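Local coordinates for protein putative uronate isomerase (Thermotoga maritima, PDB 4NAR) that belongs to the lactate racemase N-terminal domain family and may have lactate racemase activity, at residues I203-A206 / S207-F211; E240-E243 / G244-A248; K332-V335 / K336-K340. All coordinates share one frame; numbering follows the deposited sequence.

Contacts 1 and 2 lie on consecutive helices, 198-213 and 241-259, separated in the chain by the hairpin of strands 217-227 and 231-240, and they pack directly on each other with centres about 12 Å apart. The phenol OH of Tyr242 probably donates to Asn204 O, at 3.0 Å, and the rings of Phe211 and Phe245 meet, with Phe211 CZ 3.3 Å from Phe245 CE1. Contact 3, on helix 332-341, stands apart: its centre is about 30 Å from that of contact 1 and about 38 Å from that of contact 2, and it touches neither. A sulfate, probably from the crystallisation liquor, lies about 4 Å from the side chain of Tyr338.

Contact 1: I203-A206 / S207-F211; sequences INRA and SEMIF
Ser207 with Ile203, and Arg205 with Met209, make i to i+4 contacts within one alpha helix, 198-213, with Glu208 joining Arg205 from i+3: a serine hydroxyl folds back onto the carbonyl of the preceding turn, while an arginine and a selenomethionine cross obliquely on another flank. The helix is packed on two flanks: Ala206, Met209 and Ile210 lean on Ile132 of strand 130-135, while Asn204, Ser207, Glu208 and Phe211 touch helix 241-259.

Ile203 O is gripped twice by the same residue. Ser207 N donates to it at 3.0 Å in the regular helical bond, and Ser207 OG donates at 2.6 Å. The two donors reach the oxygen from opposite faces of the carbonyl plane, the hydroxyl tilted 33° from it. Ser207 has its OG beside the backbone N and anti to the carbonyl carbon (chi1 -58°), the rotamer that turns the hydroxyl back along the helix. This satisfies the polar end of a buried side chain within its own helix. The next bond in the series runs from Glu208 N to Asn204 O at 3.2 Å, whereas the bonds from Met209 N and Ile210 N to Ala206 O are weak.

On the other flank the aliphatic part of Arg205 climbs away from the helix axis, and the bend at chi2 (59°) swings the guanidinium toward the next turn. There the terminal methyl of Met209 sits over one face of the guanidinium. OE1 of Glu208 lies well out of the guanidinium plane, 4.2 Å from Arg205 NH1, so any attraction is probably one of charge alone, with no N-H pointing at it. Met209 reaches Arg205 through a bend at chi3, which brings its CE to 3.6 Å from Arg205 NH1.

Contact 2: E240-E243 / G244-A248; sequences EGYE and GFLRA
Glu243 O is met from two directions by Arg247: the backbone N donates to it at 3.0 Å, with an N-H...O angle of 163°, and the guanidinium folds back so that the oxygen lies 3.6 Å above its plane, over the centre. A bend at chi3 (-66°) returns the group along its own helix, where NH1 comes within 3.6 Å of Glu243 CB. NE of Arg247 is salt-bridged to Asp239.

This is the N-terminal part of helix 241-259, which follows strand 231-240; Glu240 has extended torsions, and Gly241 has a positive phi (72°). Phe245 N donates to Gly241 O at 3.0 Å, while the bond from Gly244 N to Glu240 O is weak. Gly244 passes so close to Glu240 O that a CB would clash with it.

On another side of the helix, Leu246 CD2 lies against the phenol of Tyr242, 3.5 Å from CE2, its approach oblique to the ring. Tyr242 OH hydrogen-bonds Asn204 O of helix 198-213. An alanine in place of Tyr242 would probably leave Asn204 O without its hydroxyl partner and open a gap beside Leu246 CD2. Leu246 N donates to Tyr242 O at 3.2 Å.

Contact 3: K332-V335 / K336-K340; sequences KDYV and KWYLK
Tyr334 and Trp337 meet obliquely, with ring planes at 57° and the phenol centroid 5.3 Å from that of the indole six-membered ring. With CG anti to the backbone N (chi1 177°), Tyr334 turns its ring along the helix toward Trp337. CE3 of Trp337 stands over one face of the tyrosine, and CZ3 comes to 3.8 Å from Tyr334 CZ. The indole presents its edge to Tyr334 O, which lies in the indole plane, 3.5 Å from Trp337 CE3. That same oxygen accepts from Tyr338 N at 2.9 Å.

The aromatic pair is an i to i+3 contact on the short amphipathic helix 332-341, joined by pairs at i to i+4. Val335 CG1 and Leu339 CD1 lie alongside each other at 3.9 Å, their side chains pointing the same way. Lys332 and Lys336 also run side by side through their methylenes, with Lys332 CD 3.9 Å from Lys336 CE, while Lys332 NZ is held by Leu185 O.

The buried side is set by Val335, which packs on Ala350, Val353 and Ile354 of helix 347-357, and by Leu339, against Trp181 of helix 173-186. Phe362 meets both aromatics, edge-to-face with Tyr334, whose ring also stacks with His330.

Contact 1: I203-A206 / S207-F211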
ATOM      1  N   ILE A 203       8.550 -10.858  -1.000  1.00 17.06           N
ATOM      2  CA  ILE A 203       7.310 -11.043  -0.263  1.00 19.21           C
ATOM      3  C   ILE A 203       6.857 -12.496  -0.302  1.00 16.56           C
ATOM      4  O   ILE A 203       6.469 -13.056   0.736  1.00 14.99           O
ATOM      5  CB  ILE A 203       6.192 -10.109  -0.814  1.00 19.30           C
ATOM      6  CG1 ILE A 203       6.421  -8.674  -0.324  1.00 17.25           C
ATOM      7  CG2 ILE A 203       4.793 -10.607  -0.411  1.00 11.15           C
ATOM      8  CD1 ILE A 203       5.475  -7.664  -0.950  1.00 24.12           C
ATOM      9  N   ASN A 204       6.902 -13.099  -1.494  1.00 15.16           N
ATOM     10  CA  ASN A 204       6.465 -14.484  -1.660  1.00 13.80           C
ATOM     11  C   ASN A 204       7.395 -15.451  -0.941  1.00 18.49           C
ATOM     12  O   ASN A 204       6.944 -16.407  -0.300  1.00 23.53           O
ATOM     13  CB  ASN A 204       6.379 -14.865  -3.136  1.00 18.47           C
ATOM     14  CG  ASN A 204       5.250 -14.139  -3.877  1.00 20.97           C
ATOM     15  OD1 ASN A 204       4.413 -13.435  -3.267  1.00 13.29           O
ATOM     16  ND2 ASN A 204       5.214 -14.322  -5.207  1.00 13.13           N
ATOM     17  N   ARG A 205       8.696 -15.192  -1.038  1.00 18.63           N
ATOM     18  CA  ARG A 205       9.690 -16.070  -0.420  1.00 16.45           C
ATOM     19  C   ARG A 205       9.521 -16.086   1.093  1.00 17.62           C
ATOM     20  O   ARG A 205       9.486 -17.151   1.710  1.00 21.07           O
ATOM     21  CB  ARG A 205      11.110 -15.651  -0.822  1.00 22.41           C
ATOM     22  CG  ARG A 205      12.236 -16.404  -0.109  1.00 40.30           C
ATOM     23  CD  ARG A 205      12.175 -17.913  -0.334  1.00 57.35           C
ATOM     24  NE  ARG A 205      13.294 -18.618   0.306  1.00 71.36           N
ATOM     25  CZ  ARG A 205      13.160 -19.468   1.327  1.00 77.31           C
ATOM     26  NH1 ARG A 205      11.946 -19.730   1.827  1.00 74.62           N
ATOM     27  NH2 ARG A 205      14.235 -20.063   1.848  1.00 74.74           N
ATOM     28  N   ALA A 206       9.369 -14.906   1.685  1.00 21.17           N
ATOM     29  CA  ALA A 206       9.184 -14.791   3.129  1.00 15.36           C
ATOM     30  C   ALA A 206       7.845 -15.396   3.609  1.00 17.59           C
ATOM     31  O   ALA A 206       7.772 -16.043   4.670  1.00 19.71           O
ATOM     32  CB  ALA A 206       9.283 -13.354   3.522  1.00 14.24           C
ATOM     33  N   SER A 207       6.794 -15.201   2.815  1.00 14.73           N
ATOM     34  CA  SER A 207       5.464 -15.662   3.197  1.00 16.77           C
ATOM     35  C   SER A 207       5.380 -17.174   3.266  1.00 17.63           C
ATOM     36  O   SER A 207       4.568 -17.719   4.018  1.00 17.84           O
ATOM     37  CB  SER A 207       4.401 -15.139   2.235  1.00 14.97           C
ATOM     38  OG  SER A 207       4.434 -13.727   2.218  1.00 11.41           O
ATOM     39  N   GLU A 208       6.200 -17.846   2.461  1.00 20.69           N
ATOM     40  CA  GLU A 208       6.264 -19.298   2.493  1.00 27.39           C
ATOM     41  C   GLU A 208       6.555 -19.787   3.911  1.00 29.32           C
ATOM     42  O   GLU A 208       5.867 -20.667   4.434  1.00 25.22           O
ATOM     43  CB  GLU A 208       7.364 -19.785   1.568  1.00 28.08           C
ATOM     44  CG  GLU A 208       6.854 -20.290   0.242  1.00 32.48           C
ATOM     45  CD  GLU A 208       7.908 -21.092  -0.499  1.00 43.16           C
ATOM     46  OE1 GLU A 208       8.883 -20.482  -1.015  1.00 43.25           O
ATOM     47  OE2 GLU A 208       7.762 -22.338  -0.549  1.00 49.30           O
HETATM   48  N   MSE A 209       7.573 -19.198   4.532  1.00 25.47           N
HETATM   49  CA  MSE A 209       7.967 -19.589   5.883  1.00 33.15           C
HETATM   50  C   MSE A 209       6.872 -19.255   6.905  1.00 32.17           C
HETATM   51  O   MSE A 209       6.711 -19.943   7.922  1.00 23.44           O
HETATM   52  CB  MSE A 209       9.281 -18.907   6.265  1.00 35.39           C
HETATM   53  CG  MSE A 209      10.532 -19.702   5.909  1.00 40.79           C
HETATM   54 SE   MSE A 209      12.112 -18.586   6.194  0.34 34.74          SE
HETATM   55  CE  MSE A 209      11.880 -17.419   4.649  1.00 40.49           C
ATOM     56  N   ILE A 210       6.127 -18.189   6.622  1.00 27.43           N
ATOM     57  CA  ILE A 210       5.024 -17.772   7.475  1.00 21.43           C
ATOM     58  C   ILE A 210       3.882 -18.781   7.401  1.00 18.56           C
ATOM     59  O   ILE A 210       3.435 -19.290   8.436  1.00 22.45           O
ATOM     60  CB  ILE A 210       4.527 -16.349   7.086  1.00 23.79           C
ATOM     61  CG1 ILE A 210       5.629 -15.320   7.362  1.00 19.95           C
ATOM     62  CG2 ILE A 210       3.220 -15.983   7.809  1.00 15.33           C
ATOM     63  CD1 ILE A 210       5.276 -13.910   6.954  1.00 15.07           C
ATOM     64  N   PHE A 211       3.409 -19.081   6.191  1.00 15.78           N
ATOM     65  CA  PHE A 211       2.252 -19.969   6.056  1.00 16.62           C
ATOM     66  C   PHE A 211       2.508 -21.396   6.518  1.00 25.68           C
ATOM     67  O   PHE A 211       1.579 -22.120   6.907  1.00 31.68           O
ATOM     68  CB  PHE A 211       1.683 -19.930   4.649  1.00 16.36           C
ATOM     69  CG  PHE A 211       0.822 -18.735   4.409  1.00 20.33           C
ATOM     70  CD1 PHE A 211      -0.558 -18.856   4.388  1.00 26.90           C
ATOM     71  CD2 PHE A 211       1.396 -17.473   4.260  1.00 17.08           C
ATOM     72  CE1 PHE A 211      -1.359 -17.731   4.184  1.00 33.69           C
ATOM     73  CE2 PHE A 211       0.624 -16.361   4.074  1.00 16.35           C
ATOM     74  CZ  PHE A 211      -0.759 -16.477   4.032  1.00 29.63           C
TER

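Contact 2: E240-E243 / G244-A248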
ATOM      1  N   GLU A 240      -7.525 -20.349  -0.916  1.00 18.30           N
ATOM      2  CA  GLU A 240      -7.039 -20.889   0.357  1.00 21.52           C
ATOM      3  C   GLU A 240      -5.534 -21.193   0.368  1.00 16.28           C
ATOM      4  O   GLU A 240      -4.971 -21.693  -0.614  1.00 21.63           O
ATOM      5  CB  GLU A 240      -7.859 -22.134   0.771  1.00 16.26           C
ATOM      6  CG  GLU A 240      -7.356 -22.800   2.066  1.00 23.69           C
ATOM      7  CD  GLU A 240      -8.297 -23.864   2.655  1.00 31.12           C
ATOM      8  OE1 GLU A 240      -9.238 -24.329   1.962  1.00 33.84           O
ATOM      9  OE2 GLU A 240      -8.078 -24.248   3.835  1.00 41.57           O
ATOM     10  N   GLY A 241      -4.884 -20.883   1.487  1.00 21.77           N
ATOM     11  CA  GLY A 241      -3.485 -21.225   1.680  1.00 20.00           C
ATOM     12  C   GLY A 241      -2.552 -20.372   0.831  1.00 28.73           C
ATOM     13  O   GLY A 241      -3.000 -19.556   0.003  1.00 20.40           O
ATOM     14  N   TYR A 242      -1.251 -20.558   1.050  1.00 24.38           N
ATOM     15  CA  TYR A 242      -0.216 -19.836   0.320  1.00 16.07           C
ATOM     16  C   TYR A 242      -0.476 -19.820  -1.189  1.00 19.31           C
ATOM     17  O   TYR A 242      -0.545 -18.743  -1.806  1.00 21.55           O
ATOM     18  CB  TYR A 242       1.155 -20.448   0.639  1.00 16.23           C
ATOM     19  CG  TYR A 242       2.313 -19.849  -0.133  1.00 19.75           C
ATOM     20  CD1 TYR A 242       2.868 -18.628   0.246  1.00 15.88           C
ATOM     21  CD2 TYR A 242       2.875 -20.520  -1.231  1.00 18.18           C
ATOM     22  CE1 TYR A 242       3.941 -18.067  -0.460  1.00 15.41           C
ATOM     23  CE2 TYR A 242       3.960 -19.965  -1.947  1.00 14.96           C
ATOM     24  CZ  TYR A 242       4.479 -18.738  -1.556  1.00 20.77           C
ATOM     25  OH  TYR A 242       5.538 -18.191  -2.248  1.00 23.34           O
ATOM     26  N   GLU A 243      -0.627 -21.010  -1.778  1.00 17.59           N
ATOM     27  CA  GLU A 243      -0.826 -21.130  -3.228  1.00 23.95           C
ATOM     28  C   GLU A 243      -2.098 -20.413  -3.669  1.00 20.36           C
ATOM     29  O   GLU A 243      -2.180 -19.910  -4.800  1.00 23.22           O
ATOM     30  CB  GLU A 243      -0.897 -22.605  -3.669  1.00 25.51           C
ATOM     31  CG  GLU A 243       0.347 -23.419  -3.369  1.00 30.70           C
ATOM     32  CD  GLU A 243       1.532 -23.044  -4.268  1.00 38.94           C
ATOM     33  OE1 GLU A 243       1.342 -22.216  -5.208  1.00 34.95           O
ATOM     34  OE2 GLU A 243       2.653 -23.583  -4.033  1.00 28.98           O
ATOM     35  N   GLY A 244      -3.095 -20.386  -2.783  1.00 17.70           N
ATOM     36  CA  GLY A 244      -4.327 -19.681  -3.065  1.00 17.49           C
ATOM     37  C   GLY A 244      -4.082 -18.191  -3.202  1.00 22.11           C
ATOM     38  O   GLY A 244      -4.659 -17.531  -4.089  1.00 24.08           O
ATOM     39  N   PHE A 245      -3.231 -17.662  -2.322  1.00 18.36           N
ATOM     40  CA  PHE A 245      -2.916 -16.241  -2.317  1.00 18.46           C
ATOM     41  C   PHE A 245      -2.319 -15.863  -3.666  1.00 25.71           C
ATOM     42  O   PHE A 245      -2.671 -14.831  -4.249  1.00 26.39           O
ATOM     43  CB  PHE A 245      -1.903 -15.931  -1.218  1.00 17.36           C
ATOM     44  CG  PHE A 245      -2.502 -15.334   0.017  1.00 23.97           C
ATOM     45  CD1 PHE A 245      -2.857 -16.136   1.102  1.00 29.30           C
ATOM     46  CD2 PHE A 245      -2.688 -13.954   0.110  1.00 26.81           C
ATOM     47  CE1 PHE A 245      -3.400 -15.572   2.248  1.00 26.22           C
ATOM     48  CE2 PHE A 245      -3.230 -13.380   1.262  1.00 20.30           C
ATOM     49  CZ  PHE A 245      -3.575 -14.185   2.331  1.00 22.34           C
ATOM     50  N   LEU A 246      -1.398 -16.706  -4.137  1.00 22.44           N
ATOM     51  CA  LEU A 246      -0.753 -16.544  -5.442  1.00 22.64           C
ATOM     52  C   LEU A 246      -1.755 -16.544  -6.610  1.00 20.85           C
ATOM     53  O   LEU A 246      -1.708 -15.660  -7.467  1.00 25.72           O
ATOM     54  CB  LEU A 246       0.323 -17.625  -5.636  1.00 17.03           C
ATOM     55  CG  LEU A 246       1.761 -17.250  -5.229  1.00 26.38           C
ATOM     56  CD1 LEU A 246       1.810 -16.213  -4.111  1.00 20.24           C
ATOM     57  CD2 LEU A 246       2.589 -18.477  -4.827  1.00 27.24           C
ATOM     58  N   ARG A 247      -2.658 -17.525  -6.638  1.00 20.06           N
ATOM     59  CA  ARG A 247      -3.676 -17.611  -7.696  1.00 20.51           C
ATOM     60  C   ARG A 247      -4.622 -16.399  -7.710  1.00 23.88           C
ATOM     61  O   ARG A 247      -4.820 -15.759  -8.748  1.00 21.07           O
ATOM     62  CB  ARG A 247      -4.506 -18.890  -7.543  1.00 16.68           C
ATOM     63  CG  ARG A 247      -3.755 -20.193  -7.863  1.00 21.39           C
ATOM     64  CD  ARG A 247      -4.725 -21.383  -7.866  1.00 21.78           C
ATOM     65  NE  ARG A 247      -5.262 -21.623  -6.528  1.00 17.47           N
ATOM     66  CZ  ARG A 247      -4.715 -22.465  -5.652  1.00 20.84           C
ATOM     67  NH1 ARG A 247      -3.632 -23.162  -5.986  1.00 20.30           N
ATOM     68  NH2 ARG A 247      -5.252 -22.623  -4.447  1.00 19.90           N
ATOM     69  N   ALA A 248      -5.206 -16.104  -6.547  1.00 25.10           N
ATOM     70  CA  ALA A 248      -6.134 -14.982  -6.397  1.00 21.97           C
ATOM     71  C   ALA A 248      -5.487 -13.653  -6.781  1.00 20.15           C
ATOM     72  O   ALA A 248      -6.130 -12.811  -7.435  1.00 21.02           O
ATOM     73  CB  ALA A 248      -6.694 -14.921  -4.966  1.00 13.59           C
TER

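Contact 3: K332-V335 / K336-K340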
ATOM      1  N   LYS A 332      17.470   9.347  -7.105  1.00 30.25           N
ATOM      2  CA  LYS A 332      18.089   8.106  -6.665  1.00 21.20           C
ATOM      3  C   LYS A 332      19.586   8.235  -6.438  1.00 21.85           C
ATOM      4  O   LYS A 332      20.107   7.717  -5.443  1.00 30.77           O
ATOM      5  CB  LYS A 332      17.819   6.978  -7.658  1.00 32.00           C
ATOM      6  CG  LYS A 332      17.999   5.593  -7.047  1.00 37.17           C
ATOM      7  CD  LYS A 332      18.377   4.568  -8.097  1.00 37.97           C
ATOM      8  CE  LYS A 332      17.376   4.542  -9.224  1.00 45.33           C
ATOM      9  NZ  LYS A 332      17.400   3.232  -9.954  1.00 48.98           N
ATOM     10  N   ASP A 333      20.278   8.916  -7.348  1.00 20.27           N
ATOM     11  CA  ASP A 333      21.734   9.023  -7.252  1.00 31.86           C
ATOM     12  C   ASP A 333      22.196   9.899  -6.089  1.00 24.06           C
ATOM     13  O   ASP A 333      23.236   9.631  -5.487  1.00 27.89           O
ATOM     14  CB  ASP A 333      22.368   9.456  -8.581  1.00 36.55           C
ATOM     15  CG  ASP A 333      22.430   8.315  -9.593  1.00 43.63           C
ATOM     16  OD1 ASP A 333      22.258   7.133  -9.199  1.00 42.09           O
ATOM     17  OD2 ASP A 333      22.654   8.605 -10.789  1.00 49.24           O
ATOM     18  N   TYR A 334      21.418  10.923  -5.754  1.00 23.38           N
ATOM     19  CA  TYR A 334      21.700  11.707  -4.557  1.00 24.43           C
ATOM     20  C   TYR A 334      21.535  10.851  -3.299  1.00 19.14           C
ATOM     21  O   TYR A 334      22.325  10.954  -2.352  1.00 25.59           O
ATOM     22  CB  TYR A 334      20.782  12.927  -4.472  1.00 21.53           C
ATOM     23  CG  TYR A 334      20.978  13.729  -3.207  1.00 19.62           C
ATOM     24  CD1 TYR A 334      21.772  14.869  -3.196  1.00 20.88           C
ATOM     25  CD2 TYR A 334      20.381  13.337  -2.013  1.00 21.43           C
ATOM     26  CE1 TYR A 334      21.961  15.601  -2.020  1.00 21.66           C
ATOM     27  CE2 TYR A 334      20.565  14.048  -0.842  1.00 19.21           C
ATOM     28  CZ  TYR A 334      21.348  15.185  -0.847  1.00 25.27           C
ATOM     29  OH  TYR A 334      21.510  15.893   0.328  1.00 35.13           O
ATOM     30  N   VAL A 335      20.499  10.016  -3.282  1.00 18.28           N
ATOM     31  CA  VAL A 335      20.165   9.249  -2.084  1.00 19.01           C
ATOM     32  C   VAL A 335      21.187   8.129  -1.819  1.00 26.05           C
ATOM     33  O   VAL A 335      21.609   7.912  -0.674  1.00 24.16           O
ATOM     34  CB  VAL A 335      18.706   8.729  -2.147  1.00 22.71           C
ATOM     35  CG1 VAL A 335      18.352   7.879  -0.924  1.00 19.07           C
ATOM     36  CG2 VAL A 335      17.751   9.913  -2.277  1.00 20.03           C
ATOM     37  N   LYS A 336      21.600   7.443  -2.881  1.00 27.81           N
ATOM     38  CA  LYS A 336      22.667   6.447  -2.782  1.00 33.67           C
ATOM     39  C   LYS A 336      23.930   7.063  -2.203  1.00 34.92           C
ATOM     40  O   LYS A 336      24.613   6.447  -1.386  1.00 38.40           O
ATOM     41  CB  LYS A 336      22.981   5.857  -4.153  1.00 29.22           C
ATOM     42  CG  LYS A 336      22.021   4.771  -4.583  1.00 34.51           C
ATOM     43  CD  LYS A 336      21.958   4.719  -6.097  1.00 43.36           C
ATOM     44  CE  LYS A 336      21.735   3.310  -6.592  1.00 39.87           C
ATOM     45  NZ  LYS A 336      22.912   2.844  -7.385  1.00 46.72           N
ATOM     46  N   TRP A 337      24.231   8.286  -2.637  1.00 33.31           N
ATOM     47  CA  TRP A 337      25.373   9.023  -2.123  1.00 30.94           C
ATOM     48  C   TRP A 337      25.179   9.349  -0.639  1.00 32.19           C
ATOM     49  O   TRP A 337      26.104   9.233   0.173  1.00 34.59           O
ATOM     50  CB  TRP A 337      25.564  10.310  -2.923  1.00 21.78           C
ATOM     51  CG  TRP A 337      26.502  11.283  -2.263  1.00 31.50           C
ATOM     52  CD1 TRP A 337      27.871  11.286  -2.340  1.00 36.14           C
ATOM     53  CD2 TRP A 337      26.145  12.396  -1.426  1.00 30.06           C
ATOM     54  NE1 TRP A 337      28.384  12.331  -1.600  1.00 42.92           N
ATOM     55  CE2 TRP A 337      27.343  13.032  -1.029  1.00 37.72           C
ATOM     56  CE3 TRP A 337      24.925  12.924  -0.974  1.00 30.82           C
ATOM     57  CZ2 TRP A 337      27.365  14.162  -0.209  1.00 37.16           C
ATOM     58  CZ3 TRP A 337      24.944  14.044  -0.150  1.00 32.95           C
ATOM     59  CH2 TRP A 337      26.156  14.650   0.224  1.00 39.25           C
ATOM     60  N   TYR A 338      23.969   9.760  -0.288  1.00 32.00           N
ATOM     61  CA  TYR A 338      23.655  10.125   1.092  1.00 33.20           C
ATOM     62  C   TYR A 338      23.812   8.898   2.008  1.00 35.15           C
ATOM     63  O   TYR A 338      24.184   9.022   3.177  1.00 34.06           O
ATOM     64  CB  TYR A 338      22.232  10.688   1.156  1.00 19.14           C
ATOM     65  CG  TYR A 338      21.808  11.211   2.505  1.00 21.77           C
ATOM     66  CD1 TYR A 338      21.144  10.394   3.415  1.00 21.38           C
ATOM     67  CD2 TYR A 338      22.036  12.533   2.865  1.00 21.45           C
ATOM     68  CE1 TYR A 338      20.729  10.874   4.655  1.00 21.57           C
ATOM     69  CE2 TYR A 338      21.629  13.022   4.107  1.00 24.04           C
ATOM     70  CZ  TYR A 338      20.973  12.181   4.993  1.00 25.03           C
ATOM     71  OH  TYR A 338      20.575  12.639   6.222  1.00 30.30           O
ATOM     72  N   LEU A 339      23.527   7.714   1.467  1.00 28.57           N
ATOM     73  CA  LEU A 339      23.657   6.474   2.229  1.00 33.94           C
ATOM     74  C   LEU A 339      25.108   5.988   2.358  1.00 38.03           C
ATOM     75  O   LEU A 339      25.442   5.240   3.285  1.00 37.77           O
ATOM     76  CB  LEU A 339      22.740   5.387   1.660  1.00 26.84           C
ATOM     77  CG  LEU A 339      21.279   5.760   1.931  1.00 28.15           C
ATOM     78  CD1 LEU A 339      20.356   5.047   0.957  1.00 41.90           C
ATOM     79  CD2 LEU A 339      20.905   5.412   3.352  1.00 26.10           C
ATOM     80  N   LYS A 340      25.967   6.407   1.433  1.00 31.70           N
ATOM     81  CA  LYS A 340      27.390   6.195   1.640  1.00 37.17           C
ATOM     82  C   LYS A 340      27.810   6.998   2.859  1.00 35.88           C
ATOM     83  O   LYS A 340      28.531   6.490   3.713  1.00 44.45           O
ATOM     84  CB  LYS A 340      28.205   6.584   0.406  1.00 44.41           C
ATOM     85  CG  LYS A 340      28.052   5.600  -0.737  1.00 55.80           C
ATOM     86  CD  LYS A 340      28.154   4.159  -0.235  1.00 69.73           C
ATOM     87  CE  LYS A 340      27.612   3.158  -1.262  1.00 77.63           C
ATOM     88  NZ  LYS A 340      28.032   1.753  -0.957  1.00 79.49           N
TER